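Local coordinates for protein p-nitrophenyl phosphatase (Pho2) (PDB 3QGM) that is a HAD-family protein that binds a calcium ion and probably acts as a phosphatase on phosphate esters such as p-nitrophenyl phosphate, at residues G144-F156 and P162-Y174. Numbering follows the deposited sequence.
Sequences GIRYIATNPDRIF and PIPGTGMIIGALY
Asn-151 and Thr-166 form the polar centre of this contact, which ties strand 146-149 and a beta hairpin to helix 167-174 in the cap domain of a HAD-type fold. Asn-151 CG lies between the backbone N and the carbonyl carbon (chi1 66°), which carries the amide to the Thr-166 hydroxyl. Its OD1 accepts hydrogen bonds from two hydroxyls: Thr-150 OG1 in the carbonyl plane and Thr-166 OG1, 2.8 Å away, tilted 24° from it. The amide nitrogen donates almost straight to Asp-153 OD2 (2.9 Å), an oxygen also bonded to Asn-48. Held at both ends, the amide cannot easily flip; a leucine here would probably leave the Thr-150 and Thr-166 hydroxyls without their shared acceptor and Asp-153 OD2 with one donor fewer.

Backbone bonds continue the join. Gly-167 N reaches Asp-153 O and Gly-165 N reaches Arg-154 O (both 2.8 Å), while Phe-156 and Ile-163 exchange two bonds as an antiparallel pair.

Apolar contacts flank these bonds. Ile-170 CD1 meets Ala-149 CB at 3.8 Å; Leu-173 CD1 lies 3.8 Å from Tyr-147 CZ, and a water links Tyr-147 OH to Ile-170 O. On the hairpin, Ile-163 CD1 sits at the edge of the Phe-156 ring, 3.9 Å from CD2; the Phe-156 side chain lies about 5 Å from that of the calcium ligand Asp-16. The chemistry thus implies a directional polar join between apolar contacts, consistent with holding the hairpin's base in place near the metal site.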
loop_
_atom_site.group_PDB
_atom_site.type_symbol
_atom_site.label_atom_id
_atom_site.label_comp_id
_atom_site.label_asym_id
_atom_site.label_seq_id
_atom_site.Cartn_x
_atom_site.Cartn_y
_atom_site.Cartn_z
ATOM N N GLY A 144 -7.532 -6.300 14.972
ATOM C CA GLY A 144 -6.449 -7.089 15.552
ATOM C C GLY A 144 -6.618 -8.582 15.397
ATOM O O GLY A 144 -5.872 -9.358 15.991
ATOM N N ILE A 145 -7.550 -8.981 14.534
ATOM C CA ILE A 145 -7.726 -10.391 14.213
ATOM C C ILE A 145 -6.515 -10.976 13.499
ATOM O O ILE A 145 -5.681 -10.281 12.944
ATOM C CB ILE A 145 -9.065 -10.651 13.453
ATOM C CG1 ILE A 145 -9.061 -10.085 12.024
ATOM C CG2 ILE A 145 -10.249 -10.013 14.250
ATOM C CD1 ILE A 145 -10.357 -10.393 11.215
ATOM N N ARG A 146 -6.399 -12.284 13.592
ATOM C CA ARG A 146 -5.285 -13.018 13.047
ATOM C C ARG A 146 -5.268 -12.788 11.537
ATOM O O ARG A 146 -6.294 -12.828 10.891
ATOM C CB ARG A 146 -5.473 -14.509 13.381
ATOM C CG ARG A 146 -4.408 -15.442 12.838
ATOM C CD ARG A 146 -4.128 -16.527 13.924
ATOM N NE ARG A 146 -3.163 -17.532 13.513
ATOM C CZ ARG A 146 -1.841 -17.419 13.676
ATOM N NH1 ARG A 146 -1.304 -16.344 14.245
ATOM N NH2 ARG A 146 -1.048 -18.409 13.262
ATOM N N TYR A 147 -4.084 -12.604 10.990
ATOM C CA TYR A 147 -3.917 -12.027 9.685
ATOM C C TYR A 147 -2.976 -12.926 8.889
ATOM O O TYR A 147 -1.794 -13.045 9.185
ATOM C CB TYR A 147 -3.425 -10.577 9.887
ATOM C CG TYR A 147 -2.892 -9.820 8.691
ATOM C CD1 TYR A 147 -3.120 -10.237 7.380
ATOM C CD2 TYR A 147 -2.187 -8.647 8.895
ATOM C CE1 TYR A 147 -2.609 -9.515 6.297
ATOM C CE2 TYR A 147 -1.664 -7.917 7.827
ATOM C CZ TYR A 147 -1.886 -8.343 6.532
ATOM O OH TYR A 147 -1.329 -7.616 5.508
ATOM N N ILE A 148 -3.540 -13.581 7.879
ATOM C CA ILE A 148 -2.796 -14.451 7.014
ATOM C C ILE A 148 -2.733 -13.899 5.589
ATOM O O ILE A 148 -3.736 -13.423 5.038
ATOM C CB ILE A 148 -3.462 -15.840 6.921
ATOM C CG1 ILE A 148 -3.948 -16.276 8.306
ATOM C CG2 ILE A 148 -2.432 -16.834 6.360
ATOM C CD1 ILE A 148 -2.830 -16.663 9.229
ATOM N N ALA A 149 -1.587 -14.017 4.973
ATOM C CA ALA A 149 -1.460 -13.668 3.556
ATOM C C ALA A 149 -1.072 -14.920 2.756
ATOM O O ALA A 149 -0.288 -15.749 3.197
ATOM C CB ALA A 149 -0.449 -12.548 3.350
ATOM N N THR A 150 -1.650 -15.035 1.573
ATOM C CA THR A 150 -1.414 -16.148 0.689
ATOM C C THR A 150 0.029 -16.201 0.214
ATOM O O THR A 150 0.659 -17.271 0.155
ATOM C CB THR A 150 -2.376 -16.049 -0.533
ATOM O OG1 THR A 150 -2.265 -14.743 -1.138
ATOM C CG2 THR A 150 -3.846 -16.263 -0.110
ATOM N N ASN A 151 0.563 -15.037 -0.114
ATOM C CA ASN A 151 1.895 -14.953 -0.687
ATOM C C ASN A 151 2.430 -13.510 -0.540
ATOM O O ASN A 151 1.618 -12.584 -0.399
ATOM C CB ASN A 151 1.864 -15.355 -2.177
ATOM C CG ASN A 151 1.086 -14.402 -3.029
ATOM O OD1 ASN A 151 -0.122 -14.235 -2.839
ATOM N ND2 ASN A 151 1.743 -13.833 -4.046
ATOM N N PRO A 152 3.768 -13.322 -0.555
ATOM C CA PRO A 152 4.307 -11.957 -0.377
ATOM C C PRO A 152 4.609 -11.163 -1.628
ATOM O O PRO A 152 4.990 -9.995 -1.503
ATOM C CB PRO A 152 5.619 -12.177 0.358
ATOM C CG PRO A 152 6.059 -13.630 -0.071
ATOM C CD PRO A 152 4.793 -14.371 -0.446
ATOM N N ASP A 153 4.434 -11.761 -2.808
ATOM C CA ASP A 153 4.984 -11.230 -4.032
ATOM C C ASP A 153 4.448 -9.794 -4.271
ATOM O O ASP A 153 3.260 -9.527 -4.160
ATOM C CB ASP A 153 4.674 -12.163 -5.203
ATOM C CG ASP A 153 5.220 -13.599 -4.972
ATOM O OD1 ASP A 153 6.413 -13.824 -5.275
ATOM O OD2 ASP A 153 4.518 -14.442 -4.335
ATOM N N ARG A 154 5.356 -8.880 -4.558
ATOM C CA ARG A 154 5.028 -7.489 -4.684
ATOM C C ARG A 154 4.448 -7.107 -6.034
ATOM O O ARG A 154 3.442 -6.433 -6.063
ATOM C CB ARG A 154 6.277 -6.682 -4.426
ATOM C CG ARG A 154 6.551 -6.554 -2.956
ATOM C CD ARG A 154 7.968 -6.188 -2.694
ATOM N NE ARG A 154 8.167 -6.027 -1.263
ATOM C CZ ARG A 154 8.334 -7.022 -0.394
ATOM N NH1 ARG A 154 8.340 -8.304 -0.795
ATOM N NH2 ARG A 154 8.486 -6.744 0.897
ATOM N N ILE A 155 5.088 -7.567 -7.123
ATOM C CA ILE A 155 4.788 -7.186 -8.498
ATOM C C ILE A 155 4.811 -8.419 -9.411
ATOM O O ILE A 155 5.730 -9.193 -9.314
ATOM C CB ILE A 155 5.891 -6.254 -9.043
ATOM C CG1 ILE A 155 6.001 -4.957 -8.248
ATOM C CG2 ILE A 155 5.716 -5.912 -10.519
ATOM C CD1 ILE A 155 7.270 -4.186 -8.692
ATOM N N PHE A 156 3.814 -8.576 -10.287
ATOM C CA PHE A 156 3.798 -9.662 -11.277
ATOM C C PHE A 156 4.180 -9.118 -12.657
ATOM O O PHE A 156 3.578 -8.148 -13.113
ATOM C CB PHE A 156 2.431 -10.326 -11.346
ATOM C CG PHE A 156 2.331 -11.353 -12.423
ATOM C CD1 PHE A 156 3.044 -12.544 -12.329
ATOM C CD2 PHE A 156 1.530 -11.140 -13.531
ATOM C CE1 PHE A 156 2.984 -13.502 -13.346
ATOM C CE2 PHE A 156 1.459 -12.093 -14.547
ATOM C CZ PHE A 156 2.202 -13.277 -14.445
ATOM N N PRO A 162 4.462 -4.493 -15.645
ATOM C CA PRO A 162 4.304 -4.921 -14.282
ATOM C C PRO A 162 2.923 -4.593 -13.745
ATOM O O PRO A 162 2.377 -3.548 -14.093
ATOM C CB PRO A 162 5.360 -4.098 -13.547
ATOM C CG PRO A 162 6.163 -3.500 -14.524
ATOM C CD PRO A 162 5.420 -3.397 -15.755
ATOM N N ILE A 163 2.403 -5.480 -12.901
ATOM C CA ILE A 163 1.153 -5.225 -12.176
ATOM C C ILE A 163 1.293 -5.576 -10.689
ATOM O O ILE A 163 2.216 -6.307 -10.278
ATOM C CB ILE A 163 -0.044 -5.933 -12.816
ATOM C CG1 ILE A 163 0.001 -7.461 -12.589
ATOM C CG2 ILE A 163 -0.084 -5.606 -14.298
ATOM C CD1 ILE A 163 -1.148 -8.254 -13.296
ATOM N N PRO A 164 0.417 -4.988 -9.835
ATOM C CA PRO A 164 0.547 -5.269 -8.390
ATOM C C PRO A 164 0.279 -6.752 -8.080
ATOM O O PRO A 164 -0.586 -7.354 -8.679
ATOM C CB PRO A 164 -0.591 -4.450 -7.755
ATOM C CG PRO A 164 -0.900 -3.403 -8.728
ATOM C CD PRO A 164 -0.611 -3.953 -10.096
ATOM N N GLY A 165 1.004 -7.308 -7.136
ATOM C CA GLY A 165 0.671 -8.638 -6.603
ATOM C C GLY A 165 0.104 -8.436 -5.218
ATOM O O GLY A 165 -0.252 -7.351 -4.848
ATOM N N THR A 166 0.041 -9.505 -4.461
ATOM C CA THR A 166 -0.578 -9.530 -3.166
ATOM C C THR A 166 0.126 -8.600 -2.176
ATOM O O THR A 166 -0.499 -8.064 -1.252
ATOM C CB THR A 166 -0.547 -10.962 -2.621
ATOM O OG1 THR A 166 -1.263 -11.810 -3.534
ATOM C CG2 THR A 166 -1.160 -10.995 -1.205
ATOM N N GLY A 167 1.420 -8.384 -2.400
ATOM C CA GLY A 167 2.205 -7.510 -1.535
ATOM C C GLY A 167 1.734 -6.070 -1.552
ATOM O O GLY A 167 2.024 -5.283 -0.649
HETATM N N MSE A 168 0.986 -5.713 -2.580
HETATM C CA MSE A 168 0.395 -4.418 -2.591
HETATM C C MSE A 168 -0.552 -4.197 -1.406
HETATM O O MSE A 168 -0.529 -3.106 -0.773
HETATM C CB MSE A 168 -0.350 -4.163 -3.870
HETATM C CG MSE A 168 -0.651 -2.710 -3.976
HETATM SE SE MSE A 168 -2.424 -2.463 -3.382
HETATM C CE MSE A 168 -3.002 -2.706 -5.232
ATOM N N ILE A 169 -1.386 -5.199 -1.130
ATOM C CA ILE A 169 -2.369 -5.096 -0.059
ATOM C C ILE A 169 -1.583 -5.183 1.268
ATOM O O ILE A 169 -1.787 -4.404 2.176
ATOM C CB ILE A 169 -3.481 -6.178 -0.141
ATOM C CG1 ILE A 169 -4.301 -6.008 -1.442
ATOM C CG2 ILE A 169 -4.373 -6.088 1.081
ATOM C CD1 ILE A 169 -5.206 -7.156 -1.783
ATOM N N ILE A 170 -0.593 -6.058 1.340
ATOM C CA ILE A 170 0.243 -6.109 2.534
ATOM C C ILE A 170 0.904 -4.797 2.866
ATOM O O ILE A 170 0.958 -4.400 4.027
ATOM C CB ILE A 170 1.311 -7.224 2.447
ATOM C CG1 ILE A 170 0.626 -8.588 2.366
ATOM C CG2 ILE A 170 2.240 -7.169 3.676
ATOM C CD1 ILE A 170 1.474 -9.715 1.711
ATOM N N GLY A 171 1.458 -4.156 1.852
ATOM C CA GLY A 171 2.126 -2.899 2.022
ATOM C C GLY A 171 1.175 -1.791 2.435
ATOM O O GLY A 171 1.494 -0.975 3.322
ATOM N N ALA A 172 -0.001 -1.767 1.815
ATOM C CA ALA A 172 -1.022 -0.780 2.203
ATOM C C ALA A 172 -1.394 -0.919 3.685
ATOM O O ALA A 172 -1.382 0.038 4.405
ATOM C CB ALA A 172 -2.248 -0.890 1.321
ATOM N N LEU A 173 -1.692 -2.134 4.126
ATOM C CA LEU A 173 -2.108 -2.394 5.493
ATOM C C LEU A 173 -0.993 -2.099 6.485
ATOM O O LEU A 173 -1.236 -1.474 7.515
ATOM C CB LEU A 173 -2.580 -3.838 5.624
ATOM C CG LEU A 173 -3.862 -4.167 4.877
ATOM C CD1 LEU A 173 -4.144 -5.657 5.020
ATOM C CD2 LEU A 173 -5.035 -3.262 5.395
ATOM N N TYR A 174 0.233 -2.474 6.137
ATOM C CA TYR A 174 1.409 -2.173 6.939
ATOM C C TYR A 174 1.589 -0.660 7.111
ATOM O O TYR A 174 1.840 -0.158 8.231
ATOM C CB TYR A 174 2.709 -2.784 6.333
ATOM C CG TYR A 174 3.933 -2.241 7.047
ATOM C CD1 TYR A 174 4.267 -2.662 8.322
ATOM C CD2 TYR A 174 4.679 -1.214 6.493
ATOM C CE1 TYR A 174 5.388 -2.119 8.999
ATOM C CE2 TYR A 174 5.759 -0.667 7.153
ATOM C CZ TYR A 174 6.104 -1.115 8.402
ATOM O OH TYR A 174 7.201 -0.558 8.994
HETATM O O HOH W 1 0.435 -5.881 6.251
HETATM O O HOH W 2 0.848 -12.001 -6.404
#